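Local structure of AHL synthase (Burkholderia glumae, 3P2F) at residues V156-A161 with C175-D180; R75-Q80 with V97-R102; V53-R58 with A68-T73; T143-E148 with M171-W176. The protein probably catalyses the synthesis of N-acyl-L-homoserine lactone quorum-sensing signals from fatty acyl-[ACP] and S-adenosyl-L-methionine. The protein carries 3 engineered substitutions. One frame throughout, in Å; residues are numbered along the deposited sequence.

Interaction 1: residues V156-A161 with C175-D180; sequences VHAHRA and CWIDID
H159 and W176 face each other as an antiparallel hydrogen-bonded pair: W176 N reaches H159 O at 2.8 Å, and H159 N reaches W176 O at 3.1 Å. A third backbone bond, D178 N to H157 O at 3.0 Å, is straighter (167°). Between these bonds the strands close up, so A158 CA lies 3.2 Å from W176 O in a CA-H...O contact.

The aromatic contact lies on the H159 and W176 face. A chi1 of 58° brings the H159 ring across to W176, whose CB sits over the face of that ring, 3.7 Å from its centroid, as a CH-pi contact. The two ring systems are nearly parallel but slid apart. Small A161 suits its place, its CB meeting W176 CE3 at 3.3 Å.

Apolar contacts fill the other face, where A158 CB meets C175 SG at 4.1 Å and also touches I177 CG1; a methyl is enough at this closely spaced non-hydrogen-bonded pair.

Among the acids, D178 bonds Q138, and D180 caps the helix 181-186 through T183 N. The short edge strand 158-160 thus pairs antiparallel with 170-178, whose other side pairs with 138-144, and helix 120-132 packs on I177 through L124.

Interaction 2: residues R75-Q80 with V97-R102; sequences RPYLLQ and VWELSR
E99 sends its carboxylate from the strand into the first turn of the helix beginning at L78. OE2 accepts L79 N at 2.7 Å, a fairly straight bond (164°) that meets the oxygen nearly along its C-O direction, while OE1 takes a weak bond from L78 N at 3.4 Å. Around this grip the carbons close in. Y77 CD2 lies 3.2 Å from OE2, which stands at the edge of the ring near its plane; ring and carboxylate are turned almost perpendicular. L79 CB also touches OE2, at 3.3 Å. Further along, L78 CD2 meets S101 CB at 4.0 Å and R102 NH1 at 3.8 Å.

E99 spans the gap because CG is anti to the backbone N (chi1 175°) and the chain stays extended beyond it. Y77, at the N-cap position, is pinned by its hydroxyl on P92 O and has Q80 CB over the centre of its ring. R69 hydrogen-bonds S101 OG, and E43 forms a salt bridge with R102, so both polar ends are held from outside.

The first N-H groups of a helix lack acceptors within the helix itself; a glutamate with two oxygens suits this place, since it can serve two successive ones and tie the helix to the sheet.

Interaction 3: residues V53-R58 with A68-T73; sequences VYVLGR and ARLLPT
Y54 CG is turned beside its own backbone N (chi1 -58°) and R69 CG opposite its N (chi1 176°), which lays these cross-strand partners side by side on one face. The arginine's aliphatic part borders the ring, with R69 CD 3.9 Å from Y54 CE1, and a bend at chi3 carries the guanidinium to salt bridges with D45 and D48. D48 also bonds the Y54 hydroxyl; tyrosine and arginine suit the place because each joins an apolar shaft to a polar end.

On the other face V55 CG1 presses on A68 CB at 3.4 Å, tighter than usual, and touches L70 CD2 at 3.9 Å; alanine's single methyl fits beside the branched valine. Backbone bonds hold the antiparallel hairpin, L70 N to V53 O at 2.8 Å nearly straight (173°) and V55 N to A68 O at 3.1 Å.

Helix 120-132 covers the valine and leucine face through M123, A126 and A127, helix 13-30 packs on Y54, and strands 2-6 and 97-105 extend the sheet on either side.

Interaction 4: residues T143-E148 with M171-W176; sequences TFCSME and MVVACW. Engineered in segment 143-148: M147 (natural residue Ile).
M171 O is gripped twice: C145 N donates to it at 3.1 Å in an almost linear bond (176°), and water 1 donates to it at 2.7 Å while accepting from S146 N. One carbonyl of the strand thus engages the first turn of the helix that follows F144. Next along, T143 and V173 form a hydrogen-bonded antiparallel pair, with T143 N to V173 O at 2.8 Å and V173 N to T143 O also at 2.8 Å.

Here a strand passes straight into a helix, F144 taking the N-cap position, within the acetyltransferase-like (GNAT) fold of this family. F144 O then accepts E148 N to start the helix.

Side chains add apolar contacts. F144 CD1 rests on V172 CG1 at 3.6 Å, the two side chains lying side by side. C145 SG, turned beside its own backbone N (chi1 -78°), meets V173 CG1 at 4.0 Å; a short, apolar cysteine suits this buried place against the strand. T143 OG1 touches C175 CB at 3.5 Å but bonds G141 O. The aliphatic V173 crosses E148 at about a right angle, CG1 lying 3.7 Å from E148 OE2, and R160 pairs with E148 OE1 in a salt bridge.

How the interactions relate
All four contacts belong to one mixed sheet. Interactions 1 and 4 share C175 and W176 on strand 170-178, which takes 158-160 on one edge and 138-144 on the other; their centres are about 11 Å apart, and R160 NH2 bridges to E148 OE1 at 2.8 Å. Interactions 2 and 3 meet where E99 N bonds L71 O at 2.7 Å, so the strand that grips the helix of 75-80 also borders the hairpin. Interactions 2 and 4 do not touch, their nearest atoms being about 5 Å apart, yet lie on the neighbouring parallel strands 97-105 and 138-144. In GNAT relatives the corresponding strands splay to admit the acyl donor, so this strand pair probably borders that site.

Interaction 1: residues V156-A161 with C175-D180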
loop_
_atom_site.group_PDB
_atom_site.type_symbol
_atom_site.label_atom_id
_atom_site.label_comp_id
_atom_site.label_asym_id
_atom_site.label_seq_id
_atom_site.Cartn_x
_atom_site.Cartn_y
_atom_site.Cartn_z
ATOM N N VAL A 156 3.158 -5.558 -12.764
ATOM C CA VAL A 156 1.752 -5.603 -12.374
ATOM C C VAL A 156 0.946 -4.710 -13.316
ATOM O O VAL A 156 1.485 -3.808 -13.955
ATOM C CB VAL A 156 1.519 -5.123 -10.912
ATOM C CG1 VAL A 156 2.301 -5.989 -9.946
ATOM C CG2 VAL A 156 1.910 -3.659 -10.766
ATOM N N HIS A 157 -0.347 -4.981 -13.410
ATOM C CA HIS A 157 -1.230 -4.194 -14.254
ATOM C C HIS A 157 -1.621 -2.914 -13.510
ATOM O O HIS A 157 -2.678 -2.844 -12.889
ATOM C CB HIS A 157 -2.482 -5.007 -14.597
ATOM C CG HIS A 157 -3.435 -4.307 -15.518
ATOM N ND1 HIS A 157 -3.224 -3.025 -15.978
ATOM C CD2 HIS A 157 -4.607 -4.712 -16.058
ATOM C CE1 HIS A 157 -4.225 -2.670 -16.763
ATOM N NE2 HIS A 157 -5.078 -3.676 -16.829
ATOM N N ALA A 158 -0.747 -1.918 -13.550
ATOM C CA ALA A 158 -1.022 -0.634 -12.913
ATOM C C ALA A 158 -1.428 0.360 -14.000
ATOM O O ALA A 158 -0.904 0.316 -15.117
ATOM C CB ALA A 158 0.214 -0.125 -12.187
ATOM N N HIS A 159 -2.376 1.233 -13.678
ATOM C CA HIS A 159 -2.834 2.264 -14.608
ATOM C C HIS A 159 -3.325 3.455 -13.782
ATOM O O HIS A 159 -3.772 3.293 -12.649
ATOM C CB HIS A 159 -3.938 1.733 -15.539
ATOM C CG HIS A 159 -5.149 1.205 -14.830
ATOM N ND1 HIS A 159 -5.164 -0.014 -14.185
ATOM C CD2 HIS A 159 -6.399 1.708 -14.707
ATOM C CE1 HIS A 159 -6.372 -0.240 -13.701
ATOM N NE2 HIS A 159 -7.141 0.789 -14.004
ATOM N N ARG A 160 -3.239 4.651 -14.351
ATOM C CA ARG A 160 -3.614 5.864 -13.637
ATOM C C ARG A 160 -5.096 6.134 -13.422
ATOM O O ARG A 160 -5.927 5.864 -14.290
ATOM C CB ARG A 160 -2.969 7.067 -14.325
ATOM C CG ARG A 160 -1.457 6.986 -14.314
ATOM C CD ARG A 160 -0.797 8.145 -15.024
ATOM N NE ARG A 160 0.632 8.119 -14.744
ATOM C CZ ARG A 160 1.517 8.994 -15.207
ATOM N NH1 ARG A 160 1.129 9.997 -15.995
ATOM N NH2 ARG A 160 2.796 8.860 -14.878
ATOM N N ALA A 161 -5.410 6.677 -12.250
ATOM C CA ALA A 161 -6.788 7.026 -11.897
ATOM C C ALA A 161 -6.948 8.539 -11.988
ATOM O O ALA A 161 -8.010 9.080 -11.685
ATOM C CB ALA A 161 -7.109 6.557 -10.482
ATOM N N CYS A 175 -3.118 6.117 -8.380
ATOM C CA CYS A 175 -2.839 4.945 -9.178
ATOM C C CYS A 175 -3.667 3.723 -8.817
ATOM O O CYS A 175 -3.984 3.473 -7.654
ATOM C CB CYS A 175 -1.346 4.624 -9.074
ATOM S SG CYS A 175 -0.801 3.135 -9.936
ATOM N N TRP A 176 -4.032 2.974 -9.850
ATOM C CA TRP A 176 -4.801 1.752 -9.695
ATOM C C TRP A 176 -3.889 0.577 -9.970
ATOM O O TRP A 176 -2.886 0.705 -10.668
ATOM C CB TRP A 176 -5.945 1.688 -10.709
ATOM C CG TRP A 176 -7.297 1.937 -10.139
ATOM C CD1 TRP A 176 -7.865 1.326 -9.051
ATOM C CD2 TRP A 176 -8.278 2.830 -10.654
ATOM N NE1 TRP A 176 -9.144 1.785 -8.861
ATOM C CE2 TRP A 176 -9.424 2.711 -9.833
ATOM C CE3 TRP A 176 -8.303 3.717 -11.731
ATOM C CZ2 TRP A 176 -10.582 3.448 -10.056
ATOM C CZ3 TRP A 176 -9.450 4.449 -11.955
ATOM C CH2 TRP A 176 -10.578 4.310 -11.120
ATOM N N ILE A 177 -4.255 -0.563 -9.407
ATOM C CA ILE A 177 -3.558 -1.812 -9.623
ATOM C C ILE A 177 -4.685 -2.830 -9.735
ATOM O O ILE A 177 -5.445 -3.023 -8.780
ATOM C CB ILE A 177 -2.661 -2.216 -8.442
ATOM C CG1 ILE A 177 -1.424 -1.322 -8.378
ATOM C CG2 ILE A 177 -2.227 -3.676 -8.601
ATOM C CD1 ILE A 177 -0.546 -1.615 -7.172
ATOM N N ASP A 178 -4.828 -3.449 -10.904
ATOM C CA ASP A 178 -5.871 -4.455 -11.071
ATOM C C ASP A 178 -5.348 -5.784 -10.562
ATOM O O ASP A 178 -4.219 -6.174 -10.855
ATOM C CB ASP A 178 -6.277 -4.605 -12.540
ATOM C CG ASP A 178 -7.120 -3.442 -13.040
ATOM O OD1 ASP A 178 -7.383 -2.507 -12.246
ATOM O OD2 ASP A 178 -7.521 -3.464 -14.228
ATOM N N ILE A 179 -6.163 -6.478 -9.783
ATOM C CA ILE A 179 -5.754 -7.777 -9.281
ATOM C C ILE A 179 -6.266 -8.818 -10.275
ATOM O O ILE A 179 -7.239 -9.528 -10.027
ATOM C CB ILE A 179 -6.317 -8.025 -7.870
ATOM C CG1 ILE A 179 -5.823 -6.916 -6.930
ATOM C CG2 ILE A 179 -5.872 -9.395 -7.365
ATOM C CD1 ILE A 179 -6.451 -6.946 -5.549
ATOM N N ASP A 180 -5.592 -8.880 -11.419
ATOM C CA ASP A 180 -5.948 -9.804 -12.484
ATOM C C ASP A 180 -4.842 -10.830 -12.729
ATOM O O ASP A 180 -3.900 -10.948 -11.945
ATOM C CB ASP A 180 -6.229 -9.024 -13.776
ATOM C CG ASP A 180 -5.074 -8.099 -14.175
ATOM O OD1 ASP A 180 -3.952 -8.231 -13.624
ATOM O OD2 ASP A 180 -5.294 -7.238 -15.054
#

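Interaction 2: residues R75-Q80 with V97-R102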
loop_
_atom_site.group_PDB
_atom_site.type_symbol
_atom_site.label_atom_id
_atom_site.label_comp_id
_atom_site.label_asym_id
_atom_site.label_seq_id
_atom_site.Cartn_x
_atom_site.Cartn_y
_atom_site.Cartn_z
ATOM N N ARG A 75 -14.806 2.353 3.971
ATOM C CA ARG A 75 -14.525 3.032 5.229
ATOM C C ARG A 75 -13.657 4.227 4.868
ATOM O O ARG A 75 -13.068 4.267 3.791
ATOM C CB ARG A 75 -13.775 2.110 6.193
ATOM C CG ARG A 75 -14.584 0.924 6.675
ATOM C CD ARG A 75 -15.865 1.385 7.336
ATOM N NE ARG A 75 -15.625 2.521 8.223
ATOM C CZ ARG A 75 -16.523 3.014 9.073
ATOM N NH1 ARG A 75 -17.732 2.467 9.157
ATOM N NH2 ARG A 75 -16.208 4.054 9.836
ATOM N N PRO A 76 -13.561 5.214 5.763
ATOM C CA PRO A 76 -12.751 6.403 5.487
ATOM C C PRO A 76 -11.311 6.083 5.100
ATOM O O PRO A 76 -10.660 5.251 5.739
ATOM C CB PRO A 76 -12.823 7.181 6.797
ATOM C CG PRO A 76 -14.179 6.766 7.367
ATOM C CD PRO A 76 -14.183 5.289 7.099
ATOM N N TYR A 77 -10.818 6.722 4.040
ATOM C CA TYR A 77 -9.436 6.513 3.641
ATOM C C TYR A 77 -8.740 7.780 3.148
ATOM O O TYR A 77 -9.381 8.774 2.806
ATOM C CB TYR A 77 -9.295 5.355 2.628
ATOM C CG TYR A 77 -9.973 5.503 1.281
ATOM C CD1 TYR A 77 -11.349 5.299 1.138
ATOM C CD2 TYR A 77 -9.219 5.760 0.126
ATOM C CE1 TYR A 77 -11.963 5.332 -0.125
ATOM C CE2 TYR A 77 -9.819 5.797 -1.134
ATOM C CZ TYR A 77 -11.193 5.577 -1.250
ATOM O OH TYR A 77 -11.783 5.582 -2.492
ATOM N N LEU A 78 -7.413 7.726 3.151
ATOM C CA LEU A 78 -6.540 8.834 2.773
ATOM C C LEU A 78 -6.812 9.519 1.426
ATOM O O LEU A 78 -6.966 10.736 1.368
ATOM C CB LEU A 78 -5.091 8.339 2.840
ATOM C CG LEU A 78 -3.929 9.313 2.653
ATOM C CD1 LEU A 78 -3.956 10.391 3.727
ATOM C CD2 LEU A 78 -2.631 8.530 2.723
ATOM N N LEU A 79 -6.873 8.747 0.348
ATOM C CA LEU A 79 -7.120 9.304 -0.985
ATOM C C LEU A 79 -8.463 10.055 -1.009
ATOM O O LEU A 79 -8.557 11.202 -1.451
ATOM C CB LEU A 79 -7.155 8.169 -2.013
ATOM C CG LEU A 79 -6.707 8.391 -3.461
ATOM C CD1 LEU A 79 -7.388 7.353 -4.329
ATOM C CD2 LEU A 79 -7.041 9.781 -3.953
ATOM N N GLN A 80 -9.499 9.382 -0.524
ATOM C CA GLN A 80 -10.849 9.924 -0.474
ATOM C C GLN A 80 -11.017 11.285 0.212
ATOM O O GLN A 80 -11.625 12.188 -0.362
ATOM C CB GLN A 80 -11.760 8.896 0.195
ATOM C CG GLN A 80 -13.167 9.358 0.515
ATOM C CD GLN A 80 -13.879 8.348 1.396
ATOM O OE1 GLN A 80 -13.438 8.076 2.511
ATOM N NE2 GLN A 80 -14.971 7.774 0.896
ATOM N N VAL A 97 -12.728 -2.696 -3.946
ATOM C CA VAL A 97 -11.555 -1.829 -4.005
ATOM C C VAL A 97 -11.004 -1.520 -2.618
ATOM O O VAL A 97 -11.750 -1.135 -1.722
ATOM C CB VAL A 97 -11.883 -0.468 -4.683
ATOM C CG1 VAL A 97 -10.607 0.386 -4.793
ATOM C CG2 VAL A 97 -12.492 -0.696 -6.051
ATOM N N TRP A 98 -9.697 -1.692 -2.456
ATOM C CA TRP A 98 -9.010 -1.399 -1.202
ATOM C C TRP A 98 -7.941 -0.362 -1.524
ATOM O O TRP A 98 -7.423 -0.334 -2.644
ATOM C CB TRP A 98 -8.349 -2.656 -0.617
ATOM C CG TRP A 98 -9.294 -3.520 0.158
ATOM C CD1 TRP A 98 -10.438 -4.103 -0.308
ATOM C CD2 TRP A 98 -9.216 -3.848 1.552
ATOM N NE1 TRP A 98 -11.078 -4.764 0.707
ATOM C CE2 TRP A 98 -10.353 -4.625 1.860
ATOM C CE3 TRP A 98 -8.297 -3.557 2.569
ATOM C CZ2 TRP A 98 -10.602 -5.119 3.144
ATOM C CZ3 TRP A 98 -8.542 -4.049 3.851
ATOM C CH2 TRP A 98 -9.691 -4.824 4.125
ATOM N N GLU A 99 -7.624 0.486 -0.547
ATOM C CA GLU A 99 -6.616 1.525 -0.714
ATOM C C GLU A 99 -5.261 1.085 -0.187
ATOM O O GLU A 99 -5.151 0.529 0.905
ATOM C CB GLU A 99 -7.006 2.813 0.024
ATOM C CG GLU A 99 -5.895 3.867 -0.051
ATOM C CD GLU A 99 -6.080 5.023 0.908
ATOM O OE1 GLU A 99 -6.180 4.772 2.130
ATOM O OE2 GLU A 99 -6.113 6.185 0.439
ATOM N N LEU A 100 -4.224 1.359 -0.964
ATOM C CA LEU A 100 -2.868 1.014 -0.570
ATOM C C LEU A 100 -2.201 2.336 -0.228
ATOM O O LEU A 100 -2.212 3.257 -1.040
ATOM C CB LEU A 100 -2.139 0.351 -1.742
ATOM C CG LEU A 100 -0.837 -0.433 -1.552
ATOM C CD1 LEU A 100 0.241 0.176 -2.436
ATOM C CD2 LEU A 100 -0.411 -0.445 -0.096
ATOM N N SER A 101 -1.657 2.452 0.979
ATOM C CA SER A 101 -0.969 3.685 1.359
ATOM C C SER A 101 0.212 3.353 2.266
ATOM O O SER A 101 0.398 2.194 2.640
ATOM C CB SER A 101 -1.930 4.650 2.061
ATOM O OG SER A 101 -2.423 4.114 3.272
ATOM N N ARG A 102 1.016 4.356 2.607
ATOM C CA ARG A 102 2.162 4.134 3.487
ATOM C C ARG A 102 2.965 2.939 3.002
ATOM O O ARG A 102 3.364 2.085 3.794
ATOM C CB ARG A 102 1.673 3.865 4.907
ATOM C CG ARG A 102 1.922 4.981 5.883
ATOM C CD ARG A 102 1.607 6.314 5.274
ATOM N NE ARG A 102 1.670 7.389 6.252
ATOM C CZ ARG A 102 1.109 8.575 6.062
ATOM N NH1 ARG A 102 0.461 8.819 4.932
ATOM N NH2 ARG A 102 1.172 9.503 7.005
#

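Interaction 3: residues V53-R58 with A68-T73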
loop_
_atom_site.group_PDB
_atom_site.type_symbol
_atom_site.label_atom_id
_atom_site.label_comp_id
_atom_site.label_asym_id
_atom_site.label_seq_id
_atom_site.Cartn_x
_atom_site.Cartn_y
_atom_site.Cartn_z
ATOM N N VAL A 53 -5.239 -2.846 8.260
ATOM C CA VAL A 53 -4.397 -4.009 8.022
ATOM C C VAL A 53 -3.011 -3.547 7.582
ATOM O O VAL A 53 -2.881 -2.650 6.748
ATOM C CB VAL A 53 -5.020 -4.935 6.957
ATOM C CG1 VAL A 53 -5.566 -4.113 5.834
ATOM C CG2 VAL A 53 -3.980 -5.906 6.422
ATOM N N TYR A 54 -1.979 -4.147 8.172
ATOM C CA TYR A 54 -0.597 -3.796 7.851
ATOM C C TYR A 54 0.222 -4.998 7.408
ATOM O O TYR A 54 -0.036 -6.139 7.792
ATOM C CB TYR A 54 0.121 -3.201 9.070
ATOM C CG TYR A 54 -0.509 -1.971 9.667
ATOM C CD1 TYR A 54 -0.282 -0.707 9.121
ATOM C CD2 TYR A 54 -1.358 -2.073 10.777
ATOM C CE1 TYR A 54 -0.885 0.423 9.658
ATOM C CE2 TYR A 54 -1.968 -0.948 11.323
ATOM C CZ TYR A 54 -1.730 0.294 10.756
ATOM O OH TYR A 54 -2.356 1.396 11.274
ATOM N N VAL A 55 1.226 -4.729 6.591
ATOM C CA VAL A 55 2.135 -5.777 6.175
ATOM C C VAL A 55 3.515 -5.189 6.438
ATOM O O VAL A 55 3.795 -4.057 6.048
ATOM C CB VAL A 55 1.942 -6.177 4.682
ATOM C CG1 VAL A 55 1.139 -5.140 3.954
ATOM C CG2 VAL A 55 3.293 -6.399 4.018
ATOM N N LEU A 56 4.350 -5.936 7.153
ATOM C CA LEU A 56 5.692 -5.473 7.470
ATOM C C LEU A 56 6.703 -6.444 6.903
ATOM O O LEU A 56 6.489 -7.660 6.911
ATOM C CB LEU A 56 5.928 -5.398 8.985
ATOM C CG LEU A 56 4.918 -4.810 9.980
ATOM C CD1 LEU A 56 5.559 -4.808 11.364
ATOM C CD2 LEU A 56 4.524 -3.404 9.583
ATOM N N GLY A 57 7.806 -5.894 6.409
ATOM C CA GLY A 57 8.872 -6.714 5.884
ATOM C C GLY A 57 9.972 -6.684 6.925
ATOM O O GLY A 57 10.228 -5.643 7.541
ATOM N N ARG A 58 10.608 -7.824 7.151
ATOM C CA ARG A 58 11.684 -7.908 8.125
ATOM C C ARG A 58 12.906 -8.510 7.456
ATOM O O ARG A 58 12.787 -9.399 6.613
ATOM C CB ARG A 58 11.253 -8.761 9.318
ATOM C CG ARG A 58 10.161 -8.114 10.172
ATOM C CD ARG A 58 9.674 -9.043 11.277
ATOM N NE ARG A 58 8.632 -8.440 12.108
ATOM C CZ ARG A 58 8.842 -7.500 13.026
ATOM N NH1 ARG A 58 10.067 -7.037 13.252
ATOM N NH2 ARG A 58 7.825 -7.024 13.729
ATOM N N ALA A 68 3.439 -1.472 4.654
ATOM C CA ALA A 68 2.313 -1.168 3.789
ATOM C C ALA A 68 1.055 -1.130 4.631
ATOM O O ALA A 68 0.941 -1.832 5.635
ATOM C CB ALA A 68 2.177 -2.206 2.695
ATOM N N ARG A 69 0.116 -0.296 4.216
ATOM C CA ARG A 69 -1.138 -0.146 4.928
ATOM C C ARG A 69 -2.299 -0.330 3.961
ATOM O O ARG A 69 -2.382 0.361 2.941
ATOM C CB ARG A 69 -1.206 1.246 5.575
ATOM C CG ARG A 69 -2.516 1.545 6.271
ATOM C CD ARG A 69 -2.443 2.832 7.081
ATOM N NE ARG A 69 -2.452 4.030 6.248
ATOM C CZ ARG A 69 -2.367 5.268 6.729
ATOM N NH1 ARG A 69 -2.262 5.464 8.040
ATOM N NH2 ARG A 69 -2.405 6.310 5.905
ATOM N N LEU A 70 -3.180 -1.277 4.281
ATOM C CA LEU A 70 -4.353 -1.554 3.460
ATOM C C LEU A 70 -5.619 -1.123 4.194
ATOM O O LEU A 70 -5.748 -1.332 5.401
ATOM C CB LEU A 70 -4.445 -3.046 3.127
ATOM C CG LEU A 70 -3.582 -3.612 1.996
ATOM C CD1 LEU A 70 -3.737 -2.731 0.775
ATOM C CD2 LEU A 70 -2.133 -3.681 2.410
ATOM N N LEU A 71 -6.552 -0.528 3.454
ATOM C CA LEU A 71 -7.816 -0.058 4.011
ATOM C C LEU A 71 -8.962 -0.302 3.044
ATOM O O LEU A 71 -8.796 -0.153 1.837
ATOM C CB LEU A 71 -7.756 1.445 4.293
ATOM C CG LEU A 71 -6.897 1.970 5.441
ATOM C CD1 LEU A 71 -6.887 3.494 5.390
ATOM C CD2 LEU A 71 -7.448 1.476 6.776
ATOM N N PRO A 72 -10.149 -0.671 3.564
ATOM C CA PRO A 72 -11.301 -0.909 2.690
ATOM C C PRO A 72 -11.854 0.455 2.293
ATOM O O PRO A 72 -11.961 1.351 3.134
ATOM C CB PRO A 72 -12.257 -1.686 3.585
ATOM C CG PRO A 72 -11.994 -1.076 4.933
ATOM C CD PRO A 72 -10.483 -0.962 4.970
ATOM N N THR A 73 -12.188 0.623 1.018
ATOM C CA THR A 73 -12.711 1.896 0.549
ATOM C C THR A 73 -14.130 2.190 1.037
ATOM O O THR A 73 -14.631 3.295 0.831
ATOM C CB THR A 73 -12.681 1.981 -0.993
ATOM O OG1 THR A 73 -13.417 0.889 -1.552
ATOM C CG2 THR A 73 -11.241 1.935 -1.497
#

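Interaction 4: residues T143-E148 with M171-W176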
loop_
_atom_site.group_PDB
_atom_site.type_symbol
_atom_site.label_atom_id
_atom_site.label_comp_id
_atom_site.label_asym_id
_atom_site.label_seq_id
_atom_site.Cartn_x
_atom_site.Cartn_y
_atom_site.Cartn_z
ATOM N N THR A 143 0.294 7.426 -5.288
ATOM C CA THR A 143 1.582 6.800 -5.491
ATOM C C THR A 143 2.629 7.745 -6.045
ATOM O O THR A 143 2.344 8.586 -6.896
ATOM C CB THR A 143 1.447 5.619 -6.467
ATOM O OG1 THR A 143 0.398 4.752 -6.017
ATOM C CG2 THR A 143 2.754 4.841 -6.562
ATOM N N PHE A 144 3.849 7.611 -5.543
ATOM C CA PHE A 144 4.942 8.425 -6.034
ATOM C C PHE A 144 5.154 7.903 -7.447
ATOM O O PHE A 144 5.060 6.695 -7.678
ATOM C CB PHE A 144 6.192 8.198 -5.179
ATOM C CG PHE A 144 6.106 8.809 -3.798
ATOM C CD1 PHE A 144 4.918 9.379 -3.339
ATOM C CD2 PHE A 144 7.221 8.832 -2.966
ATOM C CE1 PHE A 144 4.843 9.968 -2.073
ATOM C CE2 PHE A 144 7.155 9.418 -1.698
ATOM C CZ PHE A 144 5.963 9.988 -1.254
ATOM N N CYS A 145 5.405 8.801 -8.394
ATOM C CA CYS A 145 5.620 8.375 -9.765
ATOM C C CYS A 145 6.863 7.500 -9.857
ATOM O O CYS A 145 6.994 6.696 -10.776
ATOM C CB CYS A 145 5.725 9.590 -10.699
ATOM S SG CYS A 145 4.100 10.335 -11.123
ATOM N N SER A 146 7.774 7.646 -8.898
ATOM C CA SER A 146 8.980 6.826 -8.892
ATOM C C SER A 146 8.580 5.402 -8.515
ATOM O O SER A 146 9.153 4.426 -9.015
ATOM C CB SER A 146 10.004 7.371 -7.889
ATOM O OG SER A 146 9.457 7.440 -6.583
ATOM N N MET A 147 7.586 5.282 -7.638
ATOM C CA MET A 147 7.111 3.965 -7.222
ATOM C C MET A 147 6.238 3.393 -8.343
ATOM O O MET A 147 6.213 2.181 -8.570
ATOM C CB MET A 147 6.307 4.072 -5.927
ATOM C CG MET A 147 5.834 2.733 -5.362
ATOM S SD MET A 147 7.196 1.584 -4.979
ATOM C CE MET A 147 7.986 2.489 -3.671
ATOM N N GLU A 148 5.520 4.273 -9.037
ATOM C CA GLU A 148 4.667 3.852 -10.143
ATOM C C GLU A 148 5.530 3.162 -11.197
ATOM O O GLU A 148 5.141 2.141 -11.759
ATOM C CB GLU A 148 3.952 5.053 -10.778
ATOM C CG GLU A 148 3.153 4.693 -12.025
ATOM C CD GLU A 148 2.674 5.911 -12.792
ATOM O OE1 GLU A 148 3.516 6.760 -13.150
ATOM O OE2 GLU A 148 1.460 6.024 -13.041
ATOM N N MET A 171 6.394 14.593 -7.206
ATOM C CA MET A 171 5.434 14.187 -8.223
ATOM C C MET A 171 4.739 12.879 -7.852
ATOM O O MET A 171 5.391 11.845 -7.673
ATOM C CB MET A 171 6.145 14.036 -9.570
ATOM C CG MET A 171 7.500 13.340 -9.490
ATOM S SD MET A 171 8.840 14.377 -8.797
ATOM C CE MET A 171 9.129 13.618 -7.171
ATOM N N VAL A 172 3.416 12.931 -7.732
ATOM C CA VAL A 172 2.638 11.751 -7.380
ATOM C C VAL A 172 1.433 11.617 -8.300
ATOM O O VAL A 172 1.151 12.506 -9.097
ATOM C CB VAL A 172 2.134 11.818 -5.912
ATOM C CG1 VAL A 172 3.293 12.097 -4.976
ATOM C CG2 VAL A 172 1.060 12.891 -5.768
ATOM N N VAL A 173 0.727 10.501 -8.193
ATOM C CA VAL A 173 -0.454 10.279 -9.023
ATOM C C VAL A 173 -1.374 9.248 -8.386
ATOM O O VAL A 173 -0.914 8.326 -7.698
ATOM C CB VAL A 173 -0.061 9.796 -10.451
ATOM C CG1 VAL A 173 0.623 8.438 -10.388
ATOM C CG2 VAL A 173 -1.293 9.719 -11.333
ATOM N N ALA A 174 -2.677 9.427 -8.569
ATOM C CA ALA A 174 -3.626 8.464 -8.041
ATOM C C ALA A 174 -3.403 7.273 -8.963
ATOM O O ALA A 174 -3.471 7.400 -10.190
ATOM C CB ALA A 174 -5.049 8.987 -8.163
ATOM N N CYS A 175 -3.118 6.117 -8.380
ATOM C CA CYS A 175 -2.839 4.945 -9.178
ATOM C C CYS A 175 -3.667 3.723 -8.817
ATOM O O CYS A 175 -3.984 3.473 -7.654
ATOM C CB CYS A 175 -1.346 4.624 -9.074
ATOM S SG CYS A 175 -0.801 3.135 -9.936
ATOM N N TRP A 176 -4.032 2.974 -9.850
ATOM C CA TRP A 176 -4.801 1.752 -9.695
ATOM C C TRP A 176 -3.889 0.577 -9.970
ATOM O O TRP A 176 -2.886 0.705 -10.668
ATOM C CB TRP A 176 -5.945 1.688 -10.709
ATOM C CG TRP A 176 -7.297 1.937 -10.139
ATOM C CD1 TRP A 176 -7.865 1.326 -9.051
ATOM C CD2 TRP A 176 -8.278 2.830 -10.654
ATOM N NE1 TRP A 176 -9.144 1.785 -8.861
ATOM C CE2 TRP A 176 -9.424 2.711 -9.833
ATOM C CE3 TRP A 176 -8.303 3.717 -11.731
ATOM C CZ2 TRP A 176 -10.582 3.448 -10.056
ATOM C CZ3 TRP A 176 -9.450 4.449 -11.955
ATOM C CH2 TRP A 176 -10.578 4.310 -11.120
HETATM O O HOH W 1 7.675 10.489 -7.820
#